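Local coordinates for protein abietadiene synthase, chloroplastic (Abies grandis, PDB 3S9V) that belongs to the terpene synthase family, a chloroplast enzyme built mainly of helices, with an N-terminal terpene synthase domain and a metal-binding domain, at residues 506-511 and 522-527; 513-518 and 740-745; 423-428 and 750-755. All coordinates share one frame; numbering follows the deposited sequence.

Interaction 1: 506-511 and 522-527; sequences EIYFSP and KCREVY
Arg524 crosses Tyr508 at a slant and brushes Pro511, its side chain touching both in turn. CB lies obliquely to the Tyr508 ring, and Arg524 CG comes within 4.3 Å of Pro511 CB. Arg524 CD passes 3.7 Å from Tyr508 OH. The chain then bends at chi3, and Arg524 NE stands 3.5 Å from Tyr508 OH without a hydrogen bond between them. The two polar groups share a third residue instead: Glu481 OE2 is hydrogen-bonded with Tyr508 OH and salt-bridged to Arg524 NE. The ring and guanidinium planes stand 74° apart, so the two groups do not stack.

Helices 504-514 and 521-541 form a helical hairpin, joined by a short connection and running roughly antiparallel, with local axes 9.0 Å apart. The C-terminal end of helix 521-541 carries a DDLYD sequence, which runs just past it and is of the DDxxD type, the metal-binding signature of class I terpene synthases. The first helix is kinked where Pro511 has no N-H to give to the preceding turn.

Pro511 CB sits over one face of the Tyr527 ring, toward its rim, in a CH-pi contact: it is 4.0 Å from the centroid of the Tyr527 ring, 20° off the normal, and Pro511 CD sits 3.8 Å from Tyr527 CD1. CG of Tyr527 is anti to the backbone N (chi1 -172°), which swings the ring under the proline, with Ser510 CB approaching it obliquely. Beyond the proline, the Tyr527 hydroxyl turns to Thr750 on helix 741-757.

Interaction 2: 513-518 and 740-745; sequences SFIFEP and PDIYKR
Ile515 and Arg745 hold the nearest CA atoms, 7.6 Å apart, where the chain leaves the end of helix 504-514 and passes the first turns of helix 741-757; side chains bridge that gap. Arg745 does most of the bridging. Its guanidinium meets the Glu517 carboxylate end-on, one nitrogen to each oxygen. Arg745 NH1 donates to Glu517 OE1 at 2.9 Å, striking the syn side but 25° out of the carboxylate plane. Arg745 NH2 donates to the syn lone pair of Glu517 OE2 at 3.1 Å, nearly straight at 171°. Glu517 is folded at chi2 (87°), which brings its carboxylate back to face the arginine and sets OE2 over the centre of the Phe516 ring.

This salt bridge joins residues 228 apart in sequence and fastens the loop after helix 504-514 to the start of helix 741-757 within the all-helical terpene synthase fold. Arg745 NH2 also donates to Phe514 O at 2.8 Å, in the carbonyl plane on a lone pair. One nitrogen thus serves a carboxylate and a backbone oxygen together. Arg745 NE donates to a water oxygen 2.7 Å away. That water returns a weak bond to Phe514 O.

The CG2 methyl of Ile515 lies over one face of the guanidinium, 4.0 Å from Arg745 NH2. Ile515 CG2 also meets Ile742 CD1 at 4.1 Å, the two isoleucines crossing at about a right angle. Two of the acceptors, Phe514 O and Glu517 OE2, lie in the guanidinium plane and OE1 is slightly tilted from it, which should restrict its rotation. Phe516 has a further cation-pi partner in Arg431, and Glu517 also touches Arg287.

Interaction 3: 423-428 and 750-755; sequences YPWHKS and TARIMQ
Arg752 of helix 741-757 reaches Trp425 in the loop between helices 413-422 and 430-440, a polar contact within the helical terpene synthase fold between the side of a helix and a turn more than 300 residues earlier in the chain. Arg752 NH2 donates to Trp425 O at 2.7 Å, with an N-H...O angle of 161°. The acceptor lies in the guanidinium plane, whereas the donor is tilted from the carbonyl plane. NE adds a weak bond to the same oxygen. Ser428 N reaches Trp425 O from the opposite face of its plane, closing the short 3-10 turn of residues 426-427 around it.

The indole takes the charge in a cation-pi contact: Arg752 CZ stands over the Trp425 six-membered ring, 4.4 Å from its centroid and 16° off the normal. Arg752 NH2 dips closest, 3.4 Å from Trp425 CE3, because the two planes are inclined at 49°. Ser428 O sits over one face of the guanidinium, 3.0 Å from Arg752 CZ, in poor geometry for a hydrogen bond. A bend at chi3 turns the arginine head toward these groups.

One turn on, Gln755 CB and CG lie beside His426 O, and Lys427 CG is 4.1 Å from Gln755 CB. Trp425 NE1 and His426 NE2 both hydrogen-bond Asn731 OD1 on helix 712-736.

With NH1 paired to Glu749, the arginine charge faces a carboxylate, an indole face and the hydrogen-bonded Trp425 O, with Ser428 O close by, which probably favours the cation and ties Trp425 O to the helix.

Interactions 1 and 2 share helix 504-514, with centres about 11 Å apart, and Arg524 joins them: Arg524 NH1 lies 2.6 Å from Glu517 O and 2.8 Å from Ile515 O, both probable hydrogen bonds. Interactions 2 and 3 share helix 741-757, their centres about 14 Å apart, and Ser513 OG packs 3.4 Å from Ile753 CD1. Interactions 1 and 3, centres about 16 Å apart, meet where Tyr527 OH and Thr750 OG1 stand 2.7 Å apart, a probable hydrogen bond, and Ser510 OG touches Ile753 CG2 at 3.5 Å. Helix 741-757 is thus tied to both arms of the hairpin, which belongs to the metal-binding domain.

Interaction 1: 506-511 and 522-527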
loop_
_atom_site.group_PDB
_atom_site.type_symbol
_atom_site.label_atom_id
_atom_site.label_comp_id
_atom_site.label_asym_id
_atom_site.label_seq_id
_atom_site.Cartn_x
_atom_site.Cartn_y
_atom_site.Cartn_z
ATOM N N GLU A 506 -16.573 -16.579 -13.493
ATOM C CA GLU A 506 -16.645 -16.093 -12.125
ATOM C C GLU A 506 -15.648 -16.850 -11.246
ATOM O O GLU A 506 -14.986 -16.261 -10.395
ATOM C CB GLU A 506 -18.076 -16.288 -11.625
ATOM C CG GLU A 506 -18.407 -15.751 -10.256
ATOM C CD GLU A 506 -19.897 -15.872 -9.973
ATOM O OE1 GLU A 506 -20.687 -15.228 -10.699
ATOM O OE2 GLU A 506 -20.280 -16.616 -9.042
ATOM N N ILE A 507 -15.533 -18.153 -11.477
ATOM C CA ILE A 507 -14.620 -18.997 -10.712
ATOM C C ILE A 507 -13.160 -18.832 -11.128
ATOM O O ILE A 507 -12.258 -18.898 -10.289
ATOM C CB ILE A 507 -15.009 -20.484 -10.842
ATOM C CG1 ILE A 507 -16.319 -20.738 -10.097
ATOM C CG2 ILE A 507 -13.900 -21.373 -10.295
ATOM C CD1 ILE A 507 -16.782 -22.180 -10.157
ATOM N N TYR A 508 -12.924 -18.620 -12.417
ATOM C CA TYR A 508 -11.563 -18.454 -12.917
ATOM C C TYR A 508 -10.981 -17.123 -12.445
ATOM O O TYR A 508 -9.765 -16.969 -12.317
ATOM C CB TYR A 508 -11.537 -18.511 -14.444
ATOM C CG TYR A 508 -10.164 -18.246 -15.005
ATOM C CD1 TYR A 508 -9.125 -19.149 -14.799
ATOM C CD2 TYR A 508 -9.883 -17.059 -15.683
ATOM C CE1 TYR A 508 -7.837 -18.880 -15.246
ATOM C CE2 TYR A 508 -8.598 -16.775 -16.131
ATOM C CZ TYR A 508 -7.580 -17.690 -15.906
ATOM O OH TYR A 508 -6.297 -17.404 -16.312
ATOM N N PHE A 509 -11.860 -16.162 -12.192
ATOM C CA PHE A 509 -11.444 -14.848 -11.728
ATOM C C PHE A 509 -10.624 -14.945 -10.448
ATOM O O PHE A 509 -9.607 -14.269 -10.296
ATOM C CB PHE A 509 -12.668 -13.970 -11.459
ATOM C CG PHE A 509 -12.407 -12.847 -10.487
ATOM C CD1 PHE A 509 -11.637 -11.751 -10.857
ATOM C CD2 PHE A 509 -12.905 -12.904 -9.191
ATOM C CE1 PHE A 509 -11.370 -10.730 -9.950
ATOM C CE2 PHE A 509 -12.639 -11.882 -8.271
ATOM C CZ PHE A 509 -11.873 -10.798 -8.653
ATOM N N SER A 510 -11.085 -15.784 -9.528
ATOM C CA SER A 510 -10.427 -15.952 -8.244
ATOM C C SER A 510 -8.921 -16.164 -8.311
ATOM O O SER A 510 -8.156 -15.277 -7.944
ATOM C CB SER A 510 -11.086 -17.091 -7.462
ATOM O OG SER A 510 -12.418 -16.751 -7.128
ATOM N N PRO A 511 -8.466 -17.332 -8.786
ATOM C CA PRO A 511 -7.011 -17.501 -8.830
ATOM C C PRO A 511 -6.318 -16.488 -9.740
ATOM O O PRO A 511 -5.191 -16.073 -9.476
ATOM C CB PRO A 511 -6.850 -18.934 -9.322
ATOM C CG PRO A 511 -8.009 -19.085 -10.248
ATOM C CD PRO A 511 -9.144 -18.444 -9.475
ATOM N N LYS A 522 -0.937 -23.618 -14.935
ATOM C CA LYS A 522 -1.445 -24.937 -14.581
ATOM C C LYS A 522 -2.137 -24.916 -13.225
ATOM O O LYS A 522 -3.180 -25.546 -13.049
ATOM C CB LYS A 522 -0.308 -25.962 -14.560
ATOM C CG LYS A 522 -0.789 -27.397 -14.638
ATOM C CD LYS A 522 -1.541 -27.603 -15.942
ATOM C CE LYS A 522 -2.180 -28.970 -16.018
ATOM N NZ LYS A 522 -2.966 -29.138 -17.279
ATOM N N CYS A 523 -1.554 -24.200 -12.268
ATOM C CA CYS A 523 -2.139 -24.098 -10.937
ATOM C C CYS A 523 -3.487 -23.393 -11.052
ATOM O O CYS A 523 -4.440 -23.753 -10.366
ATOM C CB CYS A 523 -1.211 -23.314 -9.996
ATOM S SG CYS A 523 -1.768 -23.221 -8.261
ATOM N N ARG A 524 -3.569 -22.393 -11.925
ATOM C CA ARG A 524 -4.820 -21.662 -12.122
ATOM C C ARG A 524 -5.910 -22.578 -12.687
ATOM O O ARG A 524 -7.081 -22.519 -12.276
ATOM C CB ARG A 524 -4.613 -20.494 -13.091
ATOM C CG ARG A 524 -3.907 -19.288 -12.500
ATOM C CD ARG A 524 -4.118 -18.078 -13.394
ATOM N NE ARG A 524 -3.292 -18.126 -14.599
ATOM C CZ ARG A 524 -1.979 -17.910 -14.612
ATOM N NH1 ARG A 524 -1.335 -17.627 -13.481
ATOM N NH2 ARG A 524 -1.305 -17.967 -15.754
ATOM N N GLU A 525 -5.511 -23.423 -13.637
ATOM C CA GLU A 525 -6.436 -24.344 -14.287
ATOM C C GLU A 525 -7.007 -25.322 -13.268
ATOM O O GLU A 525 -8.226 -25.456 -13.133
ATOM C CB GLU A 525 -5.716 -25.118 -15.398
ATOM C CG GLU A 525 -6.595 -26.095 -16.171
ATOM C CD GLU A 525 -5.780 -27.187 -16.857
ATOM O OE1 GLU A 525 -4.804 -26.851 -17.561
ATOM O OE2 GLU A 525 -6.115 -28.383 -16.692
ATOM N N VAL A 526 -6.116 -25.995 -12.551
ATOM C CA VAL A 526 -6.525 -26.970 -11.555
ATOM C C VAL A 526 -7.305 -26.333 -10.409
ATOM O O VAL A 526 -8.183 -26.957 -9.837
ATOM C CB VAL A 526 -5.307 -27.730 -10.990
ATOM C CG1 VAL A 526 -5.765 -28.753 -9.961
ATOM C CG2 VAL A 526 -4.557 -28.423 -12.128
ATOM N N TYR A 527 -6.984 -25.086 -10.091
ATOM C CA TYR A 527 -7.667 -24.364 -9.023
ATOM C C TYR A 527 -9.111 -24.146 -9.471
ATOM O O TYR A 527 -10.061 -24.377 -8.721
ATOM C CB TYR A 527 -6.969 -23.014 -8.792
ATOM C CG TYR A 527 -7.449 -22.233 -7.595
ATOM C CD1 TYR A 527 -8.743 -21.731 -7.535
ATOM C CD2 TYR A 527 -6.596 -21.990 -6.518
ATOM C CE1 TYR A 527 -9.181 -21.003 -6.431
ATOM C CE2 TYR A 527 -7.018 -21.267 -5.417
ATOM C CZ TYR A 527 -8.314 -20.774 -5.378
ATOM O OH TYR A 527 -8.733 -20.049 -4.283
#

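Interaction 2: 513-518 and 740-745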
loop_
_atom_site.group_PDB
_atom_site.type_symbol
_atom_site.label_atom_id
_atom_site.label_comp_id
_atom_site.label_asym_id
_atom_site.label_seq_id
_atom_site.Cartn_x
_atom_site.Cartn_y
_atom_site.Cartn_z
ATOM N N SER A 513 -6.930 -13.469 -10.065
ATOM C CA SER A 513 -6.756 -12.212 -9.361
ATOM C C SER A 513 -5.550 -12.186 -8.417
ATOM O O SER A 513 -5.058 -11.099 -8.089
ATOM C CB SER A 513 -8.018 -11.879 -8.564
ATOM O OG SER A 513 -8.044 -12.599 -7.340
ATOM N N PHE A 514 -5.068 -13.351 -7.974
ATOM C CA PHE A 514 -3.925 -13.364 -7.060
ATOM C C PHE A 514 -2.679 -14.134 -7.497
ATOM O O PHE A 514 -1.570 -13.683 -7.227
ATOM C CB PHE A 514 -4.363 -13.782 -5.638
ATOM C CG PHE A 514 -4.877 -15.197 -5.525
ATOM C CD1 PHE A 514 -3.996 -16.268 -5.400
ATOM C CD2 PHE A 514 -6.247 -15.453 -5.513
ATOM C CE1 PHE A 514 -4.469 -17.584 -5.261
ATOM C CE2 PHE A 514 -6.735 -16.757 -5.374
ATOM C CZ PHE A 514 -5.843 -17.826 -5.249
ATOM N N ILE A 515 -2.832 -15.285 -8.149
ATOM C CA ILE A 515 -1.658 -16.030 -8.639
ATOM C C ILE A 515 -1.697 -15.904 -10.151
ATOM O O ILE A 515 -1.876 -16.873 -10.885
ATOM C CB ILE A 515 -1.669 -17.534 -8.239
ATOM C CG1 ILE A 515 -3.019 -18.175 -8.572
ATOM C CG2 ILE A 515 -1.334 -17.674 -6.765
ATOM C CD1 ILE A 515 -3.007 -19.700 -8.492
ATOM N N PHE A 516 -1.516 -14.667 -10.586
ATOM C CA PHE A 516 -1.560 -14.251 -11.977
ATOM C C PHE A 516 -0.359 -14.543 -12.879
ATOM O O PHE A 516 -0.514 -14.587 -14.095
ATOM C CB PHE A 516 -1.821 -12.754 -11.990
ATOM C CG PHE A 516 -0.791 -11.969 -11.225
ATOM C CD1 PHE A 516 0.344 -11.485 -11.855
ATOM C CD2 PHE A 516 -0.942 -11.747 -9.855
ATOM C CE1 PHE A 516 1.315 -10.794 -11.139
ATOM C CE2 PHE A 516 0.023 -11.059 -9.131
ATOM C CZ PHE A 516 1.153 -10.583 -9.775
ATOM N N GLU A 517 0.825 -14.721 -12.304
ATOM C CA GLU A 517 2.020 -14.958 -13.117
ATOM C C GLU A 517 1.840 -16.033 -14.190
ATOM O O GLU A 517 1.185 -17.049 -13.957
ATOM C CB GLU A 517 3.223 -15.331 -12.235
ATOM C CG GLU A 517 3.682 -14.266 -11.231
ATOM C CD GLU A 517 2.943 -14.331 -9.896
ATOM O OE1 GLU A 517 3.600 -14.152 -8.842
ATOM O OE2 GLU A 517 1.713 -14.556 -9.894
ATOM N N PRO A 518 2.426 -15.818 -15.387
ATOM C CA PRO A 518 2.326 -16.780 -16.493
ATOM C C PRO A 518 2.805 -18.182 -16.097
ATOM O O PRO A 518 2.318 -19.182 -16.627
ATOM C CB PRO A 518 3.212 -16.155 -17.578
ATOM C CG PRO A 518 3.063 -14.685 -17.326
ATOM C CD PRO A 518 3.165 -14.612 -15.812
ATOM N N PRO A 740 7.154 -21.874 1.948
ATOM C CA PRO A 740 7.429 -21.249 0.648
ATOM C C PRO A 740 6.308 -20.268 0.288
ATOM O O PRO A 740 5.125 -20.570 0.443
ATOM C CB PRO A 740 7.508 -22.443 -0.302
ATOM C CG PRO A 740 8.046 -23.528 0.577
ATOM C CD PRO A 740 7.264 -23.341 1.868
ATOM N N ASP A 741 6.704 -19.091 -0.185
ATOM C CA ASP A 741 5.789 -18.011 -0.547
ATOM C C ASP A 741 4.526 -18.399 -1.320
ATOM O O ASP A 741 3.420 -17.977 -0.960
ATOM C CB ASP A 741 6.551 -16.942 -1.340
ATOM C CG ASP A 741 5.833 -15.602 -1.359
ATOM O OD1 ASP A 741 5.629 -15.022 -0.267
ATOM O OD2 ASP A 741 5.473 -15.124 -2.461
ATOM N N ILE A 742 4.688 -19.187 -2.379
ATOM C CA ILE A 742 3.558 -19.586 -3.207
ATOM C C ILE A 742 2.449 -20.300 -2.438
ATOM O O ILE A 742 1.272 -20.104 -2.737
ATOM C CB ILE A 742 4.013 -20.474 -4.395
ATOM C CG1 ILE A 742 2.820 -20.794 -5.304
ATOM C CG2 ILE A 742 4.622 -21.753 -3.883
ATOM C CD1 ILE A 742 2.219 -19.574 -5.983
ATOM N N TYR A 743 2.808 -21.114 -1.447
ATOM C CA TYR A 743 1.800 -21.833 -0.673
ATOM C C TYR A 743 1.087 -20.897 0.306
ATOM O O TYR A 743 -0.102 -21.071 0.584
ATOM C CB TYR A 743 2.437 -23.017 0.059
ATOM C CG TYR A 743 3.134 -23.985 -0.880
ATOM C CD1 TYR A 743 4.524 -24.008 -0.982
ATOM C CD2 TYR A 743 2.403 -24.845 -1.703
ATOM C CE1 TYR A 743 5.175 -24.859 -1.879
ATOM C CE2 TYR A 743 3.043 -25.701 -2.610
ATOM C CZ TYR A 743 4.430 -25.700 -2.689
ATOM O OH TYR A 743 5.079 -26.533 -3.573
ATOM N N LYS A 744 1.804 -19.893 0.807
ATOM C CA LYS A 744 1.208 -18.916 1.713
ATOM C C LYS A 744 0.205 -18.051 0.952
ATOM O O LYS A 744 -0.814 -17.641 1.503
ATOM C CB LYS A 744 2.292 -18.037 2.359
ATOM C CG LYS A 744 3.190 -18.831 3.287
ATOM C CD LYS A 744 3.833 -17.982 4.353
ATOM C CE LYS A 744 4.919 -17.093 3.807
ATOM N NZ LYS A 744 5.521 -16.296 4.923
ATOM N N ARG A 745 0.492 -17.788 -0.321
ATOM C CA ARG A 745 -0.407 -16.999 -1.157
ATOM C C ARG A 745 -1.669 -17.813 -1.461
ATOM O O ARG A 745 -2.783 -17.289 -1.432
ATOM C CB ARG A 745 0.291 -16.597 -2.463
ATOM C CG ARG A 745 1.430 -15.590 -2.281
ATOM C CD ARG A 745 2.252 -15.415 -3.561
ATOM N NE ARG A 745 1.443 -14.953 -4.684
ATOM C CZ ARG A 745 1.856 -14.930 -5.946
ATOM N NH1 ARG A 745 3.080 -15.345 -6.262
ATOM N NH2 ARG A 745 1.043 -14.489 -6.898
HETATM O O HOH W 1 -0.598 -13.338 -4.067
#

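Interaction 3: 423-428 and 750-755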
loop_
_atom_site.group_PDB
_atom_site.type_symbol
_atom_site.label_atom_id
_atom_site.label_comp_id
_atom_site.label_asym_id
_atom_site.label_seq_id
_atom_site.Cartn_x
_atom_site.Cartn_y
_atom_site.Cartn_z
ATOM N N TYR A 423 -11.760 -1.329 -0.165
ATOM C CA TYR A 423 -11.053 -2.596 -0.347
ATOM C C TYR A 423 -9.778 -2.693 0.494
ATOM O O TYR A 423 -8.659 -2.670 -0.042
ATOM C CB TYR A 423 -10.717 -2.792 -1.826
ATOM C CG TYR A 423 -11.944 -2.820 -2.712
ATOM C CD1 TYR A 423 -12.871 -3.858 -2.617
ATOM C CD2 TYR A 423 -12.199 -1.788 -3.613
ATOM C CE1 TYR A 423 -14.031 -3.867 -3.394
ATOM C CE2 TYR A 423 -13.357 -1.786 -4.397
ATOM C CZ TYR A 423 -14.269 -2.828 -4.281
ATOM O OH TYR A 423 -15.417 -2.821 -5.043
ATOM N N PRO A 424 -9.933 -2.797 1.830
ATOM C CA PRO A 424 -8.810 -2.903 2.767
ATOM C C PRO A 424 -8.024 -4.185 2.527
ATOM O O PRO A 424 -8.402 -5.015 1.704
ATOM C CB PRO A 424 -9.489 -2.937 4.139
ATOM C CG PRO A 424 -10.788 -2.271 3.915
ATOM C CD PRO A 424 -11.210 -2.771 2.563
ATOM N N TRP A 425 -6.938 -4.326 3.278
ATOM C CA TRP A 425 -6.042 -5.475 3.238
ATOM C C TRP A 425 -6.728 -6.824 2.947
ATOM O O TRP A 425 -6.485 -7.462 1.922
ATOM C CB TRP A 425 -5.309 -5.531 4.585
ATOM C CG TRP A 425 -4.403 -6.703 4.811
ATOM C CD1 TRP A 425 -4.464 -7.586 5.844
ATOM C CD2 TRP A 425 -3.257 -7.071 4.036
ATOM N NE1 TRP A 425 -3.424 -8.483 5.769
ATOM C CE2 TRP A 425 -2.668 -8.191 4.666
ATOM C CE3 TRP A 425 -2.668 -6.561 2.870
ATOM C CZ2 TRP A 425 -1.521 -8.812 4.175
ATOM C CZ3 TRP A 425 -1.522 -7.179 2.380
ATOM C CH2 TRP A 425 -0.962 -8.295 3.034
ATOM N N HIS A 426 -7.600 -7.247 3.847
ATOM C CA HIS A 426 -8.272 -8.529 3.698
ATOM C C HIS A 426 -9.262 -8.666 2.548
ATOM O O HIS A 426 -9.850 -9.730 2.380
ATOM C CB HIS A 426 -8.961 -8.890 5.016
ATOM C CG HIS A 426 -8.005 -9.104 6.148
ATOM N ND1 HIS A 426 -8.255 -8.663 7.430
ATOM C CD2 HIS A 426 -6.797 -9.711 6.189
ATOM C CE1 HIS A 426 -7.240 -8.986 8.211
ATOM N NE2 HIS A 426 -6.342 -9.624 7.484
ATOM N N LYS A 427 -9.442 -7.609 1.761
ATOM C CA LYS A 427 -10.377 -7.633 0.640
ATOM C C LYS A 427 -9.722 -7.161 -0.644
ATOM O O LYS A 427 -10.380 -7.056 -1.677
ATOM C CB LYS A 427 -11.580 -6.725 0.908
ATOM C CG LYS A 427 -12.394 -7.060 2.129
ATOM C CD LYS A 427 -13.575 -6.115 2.223
ATOM C CE LYS A 427 -14.340 -6.307 3.512
ATOM N NZ LYS A 427 -15.509 -5.385 3.579
ATOM N N SER A 428 -8.431 -6.871 -0.578
ATOM C CA SER A 428 -7.712 -6.382 -1.738
ATOM C C SER A 428 -6.898 -7.464 -2.458
ATOM O O SER A 428 -5.889 -7.944 -1.939
ATOM C CB SER A 428 -6.797 -5.234 -1.314
ATOM O OG SER A 428 -6.104 -4.701 -2.431
ATOM N N THR A 750 -6.856 -17.194 -0.915
ATOM C CA THR A 750 -8.126 -17.885 -1.030
ATOM C C THR A 750 -9.070 -17.313 0.037
ATOM O O THR A 750 -10.246 -17.099 -0.235
ATOM C CB THR A 750 -7.956 -19.421 -0.877
ATOM O OG1 THR A 750 -7.278 -19.946 -2.031
ATOM C CG2 THR A 750 -9.301 -20.099 -0.762
ATOM N N ALA A 751 -8.559 -17.040 1.240
ATOM C CA ALA A 751 -9.400 -16.454 2.291
ATOM C C ALA A 751 -9.851 -15.051 1.853
ATOM O O ALA A 751 -11.007 -14.675 2.035
ATOM C CB ALA A 751 -8.630 -16.370 3.630
ATOM N N ARG A 752 -8.936 -14.287 1.258
ATOM C CA ARG A 752 -9.256 -12.937 0.802
ATOM C C ARG A 752 -10.353 -12.925 -0.251
ATOM O O ARG A 752 -11.265 -12.101 -0.194
ATOM C CB ARG A 752 -8.013 -12.259 0.234
ATOM C CG ARG A 752 -6.872 -12.161 1.222
ATOM C CD ARG A 752 -5.618 -11.631 0.557
ATOM N NE ARG A 752 -5.501 -10.189 0.680
ATOM C CZ ARG A 752 -4.463 -9.492 0.234
ATOM N NH1 ARG A 752 -3.461 -10.111 -0.374
ATOM N NH2 ARG A 752 -4.411 -8.182 0.429
ATOM N N ILE A 753 -10.256 -13.833 -1.216
ATOM C CA ILE A 753 -11.257 -13.916 -2.266
ATOM C C ILE A 753 -12.647 -14.018 -1.644
ATOM O O ILE A 753 -13.588 -13.410 -2.141
ATOM C CB ILE A 753 -10.994 -15.129 -3.201
ATOM C CG1 ILE A 753 -10.001 -14.730 -4.287
ATOM C CG2 ILE A 753 -12.284 -15.594 -3.860
ATOM C CD1 ILE A 753 -10.504 -13.594 -5.181
ATOM N N MET A 754 -12.770 -14.770 -0.551
ATOM C CA MET A 754 -14.061 -14.914 0.117
ATOM C C MET A 754 -14.467 -13.611 0.816
ATOM O O MET A 754 -15.634 -13.223 0.806
ATOM C CB MET A 754 -14.014 -16.067 1.124
ATOM C CG MET A 754 -13.895 -17.457 0.490
ATOM S SD MET A 754 -15.334 -17.964 -0.498
ATOM C CE MET A 754 -16.505 -18.358 0.814
ATOM N N GLN A 755 -13.504 -12.938 1.430
ATOM C CA GLN A 755 -13.797 -11.680 2.087
ATOM C C GLN A 755 -14.330 -10.697 1.036
ATOM O O GLN A 755 -15.203 -9.885 1.324
ATOM C CB GLN A 755 -12.534 -11.111 2.735
ATOM C CG GLN A 755 -12.078 -11.845 3.986
ATOM C CD GLN A 755 -13.154 -11.887 5.042
ATOM O OE1 GLN A 755 -13.810 -10.887 5.304
ATOM N NE2 GLN A 755 -13.336 -13.044 5.661
#